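Local structure of single-strand binding protein (Thermus aquaticus, 2FXQ) at residues R21-P24 / A28-D31; V131-N136 / H172-Q177; L155-N160 / L195-R200. The protein binds single-stranded DNA as a homodimer and probably recruits partner proteins to DNA during replication, recombination and repair. One frame throughout, in Å; residues are numbered along the deposited sequence.

Interaction 1: residues R21-P24 / A28-D31; sequences RYTP and AILD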
loop_
_atom_site.group_PDB
_atom_site.type_symbol
_atom_site.label_atom_id
_atom_site.label_comp_id
_atom_site.label_asym_id
_atom_site.label_seq_id
_atom_site.Cartn_x
_atom_site.Cartn_y
_atom_site.Cartn_z
ATOM N N ARG A 21 26.021 6.622 11.886
ATOM C CA ARG A 21 27.406 6.540 11.345
ATOM C C ARG A 21 27.522 7.667 10.290
ATOM O O ARG A 21 26.544 8.376 10.007
ATOM C CB ARG A 21 27.627 5.190 10.661
ATOM C CG ARG A 21 27.654 4.002 11.618
ATOM C CD ARG A 21 28.390 2.773 11.067
ATOM N NE ARG A 21 29.650 2.489 11.779
ATOM C CZ ARG A 21 30.556 1.578 11.403
ATOM N NH1 ARG A 21 30.375 0.843 10.312
ATOM N NH2 ARG A 21 31.654 1.398 12.122
ATOM N N TYR A 22 28.705 7.846 9.711
ATOM C CA TYR A 22 28.930 8.978 8.776
ATOM C C TYR A 22 29.757 8.522 7.607
ATOM O O TYR A 22 30.692 7.727 7.767
ATOM C CB TYR A 22 29.675 10.122 9.467
ATOM C CG TYR A 22 28.931 10.653 10.628
ATOM C CD1 TYR A 22 29.133 10.111 11.933
ATOM C CD2 TYR A 22 27.977 11.649 10.454
ATOM C CE1 TYR A 22 28.419 10.592 13.020
ATOM C CE2 TYR A 22 27.256 12.144 11.535
ATOM C CZ TYR A 22 27.484 11.607 12.821
ATOM O OH TYR A 22 26.771 12.092 13.887
ATOM N N THR A 23 29.447 9.021 6.427
ATOM C CA THR A 23 30.387 8.849 5.327
ATOM C C THR A 23 31.662 9.671 5.607
ATOM O O THR A 23 31.671 10.530 6.496
ATOM C CB THR A 23 29.774 9.295 4.005
ATOM O OG1 THR A 23 29.678 10.734 3.972
ATOM C CG2 THR A 23 28.349 8.777 3.849
ATOM N N PRO A 24 32.731 9.433 4.847
ATOM C CA PRO A 24 33.962 10.239 5.010
ATOM C C PRO A 24 33.720 11.735 4.745
ATOM O O PRO A 24 34.505 12.541 5.212
ATOM C CB PRO A 24 34.931 9.651 3.974
ATOM C CG PRO A 24 34.345 8.269 3.638
ATOM C CD PRO A 24 32.841 8.400 3.787
ATOM N N ALA A 28 25.222 11.814 7.235
ATOM C CA ALA A 28 24.720 10.921 8.266
ATOM C C ALA A 28 24.102 9.692 7.643
ATOM O O ALA A 28 23.372 9.810 6.671
ATOM C CB ALA A 28 23.637 11.656 9.098
ATOM N N ILE A 29 24.319 8.537 8.269
ATOM C CA ILE A 29 23.762 7.246 7.828
ATOM C C ILE A 29 23.161 6.636 9.084
ATOM O O ILE A 29 23.878 6.496 10.113
ATOM C CB ILE A 29 24.877 6.315 7.311
ATOM C CG1 ILE A 29 25.504 6.839 6.059
ATOM C CG2 ILE A 29 24.318 4.950 6.847
ATOM C CD1 ILE A 29 26.883 6.161 5.810
ATOM N N LEU A 30 21.878 6.263 9.004
ATOM C CA LEU A 30 21.233 5.539 10.101
ATOM C C LEU A 30 20.637 4.264 9.507
ATOM O O LEU A 30 19.707 4.326 8.727
ATOM C CB LEU A 30 20.141 6.383 10.754
ATOM C CG LEU A 30 19.589 5.790 12.096
ATOM C CD1 LEU A 30 20.713 5.812 13.186
ATOM C CD2 LEU A 30 18.400 6.599 12.574
ATOM N N ASP A 31 21.259 3.126 9.796
ATOM C CA ASP A 31 20.792 1.853 9.272
ATOM C C ASP A 31 19.897 1.183 10.289
ATOM O O ASP A 31 20.315 1.015 11.425
ATOM C CB ASP A 31 21.975 0.955 8.967
ATOM C CG ASP A 31 22.648 1.295 7.665
ATOM O OD1 ASP A 31 22.002 1.802 6.724
ATOM O OD2 ASP A 31 23.851 1.076 7.476
#
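Arg21 and Ile29 face each other as the antiparallel hydrogen-bonded pair of a short beta hairpin, and Tyr22 and Ala28, nearer the turn, form the non-hydrogen-bonded pair. Two backbone bonds tie the first pair. Arg21 N donates to Ile29 O at 2.8 Å with an almost linear N-H...O angle of 174°, and in return Ile29 N donates to Arg21 O, also at 2.8 Å. Arg21 O, which takes the N-H of Ile29, is also approached weakly from the turn side by Ala28 CA, a C-H...O contact of 3.6 Å.

The apolar contacts fall on both faces. On the face of Ile29, its CD1 lies 3.6 Å from the methyl CG2 of Thr23, the two side chains crossing at about a right angle. Ile29 CG1 is anti to the carbonyl carbon (chi1 -66°), and the extended chain beyond it carries CD1 back over the start of the turn. Arg21 shares this face through CB, while its guanidinium leads away from the partner strand. On the face of Tyr22 and Ala28, the phenol ring brings its CD2-CE2 side obliquely to Ala28, with Tyr22 CD2 4.0 Å from Ala28 CA and Tyr22 CE2 4.4 Å from the methyl Ala28 CB.

Within the turn, Thr23 OG1 makes weak hydrogen bonds to the backbone N atoms of Gly25 and Leu27. Beyond the hairpin, strand 28-41 pairs with strand 47-59, whose Arg57 and Leu59 touch Ile29, while Ala28 and Leu30 pack on helix 61-66.

Interaction 2: residues V131-N136 / H172-Q177; sequences VILMGN and HFLEVQ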
loop_
_atom_site.group_PDB
_atom_site.type_symbol
_atom_site.label_atom_id
_atom_site.label_comp_id
_atom_site.label_asym_id
_atom_site.label_seq_id
_atom_site.Cartn_x
_atom_site.Cartn_y
_atom_site.Cartn_z
ATOM N N VAL A 131 5.208 -3.826 -1.619
ATOM C CA VAL A 131 6.044 -3.193 -2.580
ATOM C C VAL A 131 5.190 -2.942 -3.846
ATOM O O VAL A 131 4.363 -3.781 -4.201
ATOM C CB VAL A 131 7.185 -4.221 -2.967
ATOM C CG1 VAL A 131 8.011 -3.635 -4.119
ATOM C CG2 VAL A 131 8.114 -4.544 -1.710
ATOM N N ILE A 132 5.370 -1.767 -4.486
ATOM C CA ILE A 132 4.714 -1.497 -5.771
ATOM C C ILE A 132 5.858 -1.211 -6.751
ATOM O O ILE A 132 6.679 -0.296 -6.514
ATOM C CB ILE A 132 3.764 -0.329 -5.682
ATOM C CG1 ILE A 132 2.644 -0.659 -4.668
ATOM C CG2 ILE A 132 3.126 -0.068 -7.116
ATOM C CD1 ILE A 132 1.594 0.568 -4.469
ATOM N N LEU A 133 5.925 -1.984 -7.853
ATOM C CA LEU A 133 6.945 -1.716 -8.851
ATOM C C LEU A 133 6.238 -1.577 -10.188
ATOM O O LEU A 133 5.275 -2.301 -10.468
ATOM C CB LEU A 133 7.933 -2.914 -9.013
ATOM C CG LEU A 133 8.696 -3.387 -7.762
ATOM C CD1 LEU A 133 9.577 -4.643 -8.021
ATOM C CD2 LEU A 133 9.548 -2.220 -7.203
ATOM N N MET A 134 6.760 -0.722 -11.053
ATOM C CA MET A 134 6.288 -0.780 -12.438
ATOM C C MET A 134 7.521 -0.611 -13.288
ATOM O O MET A 134 8.329 0.349 -13.072
ATOM C CB MET A 134 5.318 0.353 -12.751
ATOM C CG MET A 134 4.526 0.050 -14.153
ATOM S SD MET A 134 3.271 1.267 -14.342
ATOM C CE MET A 134 1.866 0.550 -13.652
ATOM N N GLY A 135 7.674 -1.490 -14.279
ATOM C CA GLY A 135 8.883 -1.405 -15.120
ATOM C C GLY A 135 8.732 -2.302 -16.352
ATOM O O GLY A 135 7.606 -2.513 -16.810
ATOM N N ASN A 136 9.835 -2.778 -16.901
ATOM C CA ASN A 136 9.782 -3.608 -18.151
ATOM C C ASN A 136 10.650 -4.791 -17.943
ATOM O O ASN A 136 11.717 -4.671 -17.321
ATOM C CB ASN A 136 10.286 -2.834 -19.355
ATOM C CG ASN A 136 9.318 -1.678 -19.718
ATOM O OD1 ASN A 136 9.410 -0.582 -19.164
ATOM N ND2 ASN A 136 8.367 -1.964 -20.584
ATOM N N HIS A 172 17.095 1.100 -12.659
ATOM C CA HIS A 172 17.333 0.107 -11.609
ATOM C C HIS A 172 16.879 -1.276 -12.084
ATOM O O HIS A 172 15.848 -1.379 -12.747
ATOM C CB HIS A 172 16.482 0.426 -10.390
ATOM C CG HIS A 172 17.114 1.370 -9.422
ATOM N ND1 HIS A 172 17.795 2.504 -9.816
ATOM C CD2 HIS A 172 17.128 1.369 -8.068
ATOM C CE1 HIS A 172 18.228 3.144 -8.745
ATOM N NE2 HIS A 172 17.832 2.480 -7.672
ATOM N N PHE A 173 17.606 -2.319 -11.689
ATOM C CA PHE A 173 17.245 -3.688 -12.021
ATOM C C PHE A 173 16.833 -4.519 -10.781
ATOM O O PHE A 173 17.601 -4.675 -9.825
ATOM C CB PHE A 173 18.348 -4.323 -12.875
ATOM C CG PHE A 173 18.714 -3.489 -14.076
ATOM C CD1 PHE A 173 19.647 -2.437 -13.961
ATOM C CD2 PHE A 173 18.091 -3.685 -15.308
ATOM C CE1 PHE A 173 19.981 -1.614 -15.075
ATOM C CE2 PHE A 173 18.430 -2.876 -16.433
ATOM C CZ PHE A 173 19.376 -1.832 -16.304
ATOM N N LEU A 174 15.592 -5.032 -10.782
ATOM C CA LEU A 174 15.024 -5.663 -9.592
ATOM C C LEU A 174 14.445 -7.059 -9.960
ATOM O O LEU A 174 13.906 -7.234 -11.036
ATOM C CB LEU A 174 13.916 -4.761 -9.013
ATOM C CG LEU A 174 14.417 -3.437 -8.431
ATOM C CD1 LEU A 174 13.228 -2.554 -8.057
ATOM C CD2 LEU A 174 15.412 -3.604 -7.246
ATOM N N GLU A 175 14.613 -8.051 -9.102
ATOM C CA GLU A 175 14.169 -9.426 -9.421
ATOM C C GLU A 175 12.818 -9.611 -8.689
ATOM O O GLU A 175 12.645 -9.130 -7.554
ATOM C CB GLU A 175 15.193 -10.468 -8.955
ATOM C CG GLU A 175 16.530 -10.424 -9.681
ATOM C CD GLU A 175 16.408 -10.655 -11.181
ATOM O OE1 GLU A 175 17.252 -10.117 -11.974
ATOM O OE2 GLU A 175 15.467 -11.385 -11.569
ATOM N N VAL A 176 11.858 -10.257 -9.349
ATOM C CA VAL A 176 10.544 -10.513 -8.708
ATOM C C VAL A 176 10.256 -12.001 -8.862
ATOM O O VAL A 176 10.549 -12.589 -9.910
ATOM C CB VAL A 176 9.462 -9.675 -9.429
ATOM C CG1 VAL A 176 8.020 -9.993 -8.929
ATOM C CG2 VAL A 176 9.725 -8.179 -9.179
ATOM N N GLN A 177 9.673 -12.621 -7.846
ATOM C CA GLN A 177 9.341 -14.049 -7.957
ATOM C C GLN A 177 7.829 -14.139 -7.854
ATOM O O GLN A 177 7.200 -13.410 -7.072
ATOM C CB GLN A 177 10.020 -14.803 -6.787
ATOM C CG GLN A 177 9.883 -16.295 -6.888
ATOM C CD GLN A 177 10.712 -17.006 -5.823
ATOM O OE1 GLN A 177 11.532 -17.870 -6.146
ATOM N NE2 GLN A 177 10.510 -16.631 -4.568
#
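Leu133 and Leu174 mark the nearest approach of two strands that face each other without pairing: their CA atoms are 9.0 Å apart, and no hydrogen bond joins 131-136 to 172-177. At that spacing the gap is bridged by side chains, and Leu133, Leu174 and Val176 all project across it from their backbones.

Leu133 does the joining with a forked end. Its CD2 branch meets Leu174 CD1 at 3.8 Å, the two leucines crossing obliquely. Its CD1 branch reaches Val176 CG2 at 3.7 Å, and here the two side chains lie alongside each other and point opposite ways. With CG anti to the carbonyl carbon (chi1 -58°), Leu133 projects into the gap; the extended chi2 of 176° then runs CD1 on to Val176 and leaves CD2 for Leu174, two positions away on the same face of strand 171-179. These are contacts across the interior of an OB-fold barrel. Strand 129-137 hydrogen-bonds to strands 151-160 and 194-207, strand 171-179 to strands 151-160 and 213-225, and strands 194-207 and 213-225 pair with each other to close the five-stranded ring.

The interior packing continues: Leu133 also touches Leu157, and Val176 leans on Val197, Val219 and Ala221. Beta alternation gives Ile132 and Met134 to the outer surface of the barrel, where they pack on Glu79 and Asp105 of the second subunit. Glu175 points away from strand 129-137 and makes a salt bridge through OE2 to Arg139 NH2.

Interaction 3: residues L155-N160 / L195-R200; sequences LGLAVN and LLVIGR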
loop_
_atom_site.group_PDB
_atom_site.type_symbol
_atom_site.label_atom_id
_atom_site.label_comp_id
_atom_site.label_asym_id
_atom_site.label_seq_id
_atom_site.Cartn_x
_atom_site.Cartn_y
_atom_site.Cartn_z
ATOM N N LEU A 155 11.346 -13.042 -12.445
ATOM C CA LEU A 155 11.166 -12.066 -13.505
ATOM C C LEU A 155 12.227 -11.005 -13.226
ATOM O O LEU A 155 12.391 -10.613 -12.061
ATOM C CB LEU A 155 9.745 -11.436 -13.377
ATOM C CG LEU A 155 8.563 -12.389 -13.493
ATOM C CD1 LEU A 155 7.123 -11.721 -13.171
ATOM C CD2 LEU A 155 8.521 -13.028 -14.869
ATOM N N GLY A 156 12.912 -10.536 -14.261
ATOM C CA GLY A 156 13.834 -9.389 -14.092
ATOM C C GLY A 156 13.164 -8.125 -14.569
ATOM O O GLY A 156 12.631 -8.086 -15.686
ATOM N N LEU A 157 13.169 -7.093 -13.731
ATOM C CA LEU A 157 12.486 -5.865 -14.081
ATOM C C LEU A 157 13.448 -4.681 -14.060
ATOM O O LEU A 157 14.192 -4.491 -13.056
ATOM C CB LEU A 157 11.382 -5.561 -13.031
ATOM C CG LEU A 157 9.860 -5.605 -13.125
ATOM C CD1 LEU A 157 9.206 -4.569 -12.104
ATOM C CD2 LEU A 157 9.328 -5.473 -14.556
ATOM N N ALA A 158 13.392 -3.891 -15.126
ATOM C CA ALA A 158 14.107 -2.599 -15.253
ATOM C C ALA A 158 13.084 -1.509 -14.908
ATOM O O ALA A 158 12.051 -1.384 -15.596
ATOM C CB ALA A 158 14.568 -2.401 -16.698
ATOM N N VAL A 159 13.370 -0.743 -13.860
ATOM C CA VAL A 159 12.508 0.366 -13.417
ATOM C C VAL A 159 13.293 1.713 -13.654
ATOM O O VAL A 159 14.399 1.883 -13.129
ATOM C CB VAL A 159 12.153 0.176 -11.955
ATOM C CG1 VAL A 159 11.217 1.315 -11.424
ATOM C CG2 VAL A 159 11.574 -1.248 -11.710
ATOM N N ASN A 160 12.747 2.613 -14.471
ATOM C CA ASN A 160 13.304 3.956 -14.615
ATOM C C ASN A 160 12.668 4.886 -13.570
ATOM O O ASN A 160 11.500 5.224 -13.668
ATOM C CB ASN A 160 13.096 4.498 -16.041
ATOM C CG ASN A 160 13.665 3.588 -17.113
ATOM O OD1 ASN A 160 14.760 3.045 -16.980
ATOM N ND2 ASN A 160 12.906 3.410 -18.199
ATOM N N LEU A 195 5.183 -4.195 -16.885
ATOM C CA LEU A 195 4.611 -4.969 -15.810
ATOM C C LEU A 195 4.421 -4.082 -14.587
ATOM O O LEU A 195 5.367 -3.411 -14.144
ATOM C CB LEU A 195 5.548 -6.125 -15.470
ATOM C CG LEU A 195 4.998 -7.166 -14.491
ATOM C CD1 LEU A 195 3.713 -7.823 -15.069
ATOM C CD2 LEU A 195 6.099 -8.218 -14.152
ATOM N N LEU A 196 3.220 -4.162 -13.979
ATOM C CA LEU A 196 2.976 -3.599 -12.633
ATOM C C LEU A 196 2.975 -4.736 -11.604
ATOM O O LEU A 196 2.299 -5.754 -11.818
ATOM C CB LEU A 196 1.584 -2.929 -12.655
ATOM C CG LEU A 196 1.014 -2.463 -11.270
ATOM C CD1 LEU A 196 1.912 -1.338 -10.697
ATOM C CD2 LEU A 196 -0.403 -1.922 -11.437
ATOM N N VAL A 197 3.754 -4.609 -10.526
ATOM C CA VAL A 197 3.785 -5.676 -9.530
ATOM C C VAL A 197 3.287 -5.080 -8.217
ATOM O O VAL A 197 3.774 -4.019 -7.824
ATOM C CB VAL A 197 5.181 -6.034 -9.285
ATOM C CG1 VAL A 197 5.358 -7.165 -8.183
ATOM C CG2 VAL A 197 5.883 -6.496 -10.658
ATOM N N ILE A 198 2.388 -5.789 -7.529
ATOM C CA ILE A 198 2.060 -5.435 -6.163
ATOM C C ILE A 198 2.579 -6.648 -5.381
ATOM O O ILE A 198 2.186 -7.768 -5.682
ATOM C CB ILE A 198 0.519 -5.212 -5.905
ATOM C CG1 ILE A 198 -0.211 -4.345 -6.994
ATOM C CG2 ILE A 198 0.276 -4.757 -4.398
ATOM C CD1 ILE A 198 0.117 -2.877 -7.040
ATOM N N GLY A 199 3.485 -6.444 -4.441
ATOM C CA GLY A 199 4.027 -7.616 -3.784
ATOM C C GLY A 199 4.506 -7.288 -2.388
ATOM O O GLY A 199 4.041 -6.344 -1.789
ATOM N N ARG A 200 5.464 -8.061 -1.911
ATOM C CA ARG A 200 5.973 -7.863 -0.562
ATOM C C ARG A 200 7.428 -8.274 -0.598
ATOM O O ARG A 200 7.849 -9.034 -1.476
ATOM C CB ARG A 200 5.172 -8.724 0.432
ATOM C CG ARG A 200 5.148 -10.208 0.160
ATOM C CD ARG A 200 4.321 -10.901 1.267
ATOM N NE ARG A 200 4.212 -12.319 0.988
ATOM C CZ ARG A 200 3.502 -13.169 1.731
ATOM N NH1 ARG A 200 2.869 -12.762 2.825
ATOM N NH2 ARG A 200 3.479 -14.439 1.417
#
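Leu195 is met by two leucines of strand 151-160: Leu155 CD1 lies 3.8 Å from Leu195 CD2, and Leu157 CD2 lies 3.9 Å from Leu195 CB. Both pairs of side chains cross at about a right angle, but Leu155 and Leu195 meet methyl to methyl, whereas Leu157 brings a methyl to the base of the Leu195 side chain. The third contact is looser and of another kind: Leu157 CD1 is 4.1 Å from Val197 CG2, the leucine and the valine lying side by side with their ends directed contrary to one another. Leu157 thus divides its two methyls between residues 195 and 197, and Leu195 divides its CB and CD2 between residues 157 and 155.

In Leu195, CG is anti to the backbone N (chi1 -171°), which carries CG and CD2 toward Leu155. The unusual chi1 of Leu157, -110°, may reflect its packing among these neighbours.

The backbones behind these side chains cross steeply, with segment axes 9.5 Å apart at closest and N-to-C directions 103° apart, as suits non-adjacent strands of a coiled OB barrel. Backbone bonding fixes the wall positions: strand 171-179 pairs with strand 151-160, and Leu195 and Val197 bond to Gly135 and Leu133 of strand 129-137. Strand 213-225 flanks strand 194-207 on its other edge, placing Ala221 and Leu224 against Val197, while Leu196 and Ile198 turn outward to Phe77 and Leu128 of the second subunit.

Interactions 2 and 3 have centres about 2 Å apart, and both lie in the interior of one barrel, that of the second SSB repeat. Along the chain their segments alternate (131-136, 155-160, 172-177, 195-200), and adjacent strands 151-160 and 171-179 tie them through probable hydrogen bonds from Leu155 N to Val176 O and from Leu174 N to Leu157 O, both 2.7 Å. Interaction 1 comes earlier in the sequence, in the first repeat, as a surface hairpin with its centre about 27 Å from that of interaction 2 and 29 Å from that of interaction 3. One chain thus carries two OB domains, connected by antiparallel pairing of strands 5-14 and 129-137, so the homodimer has four.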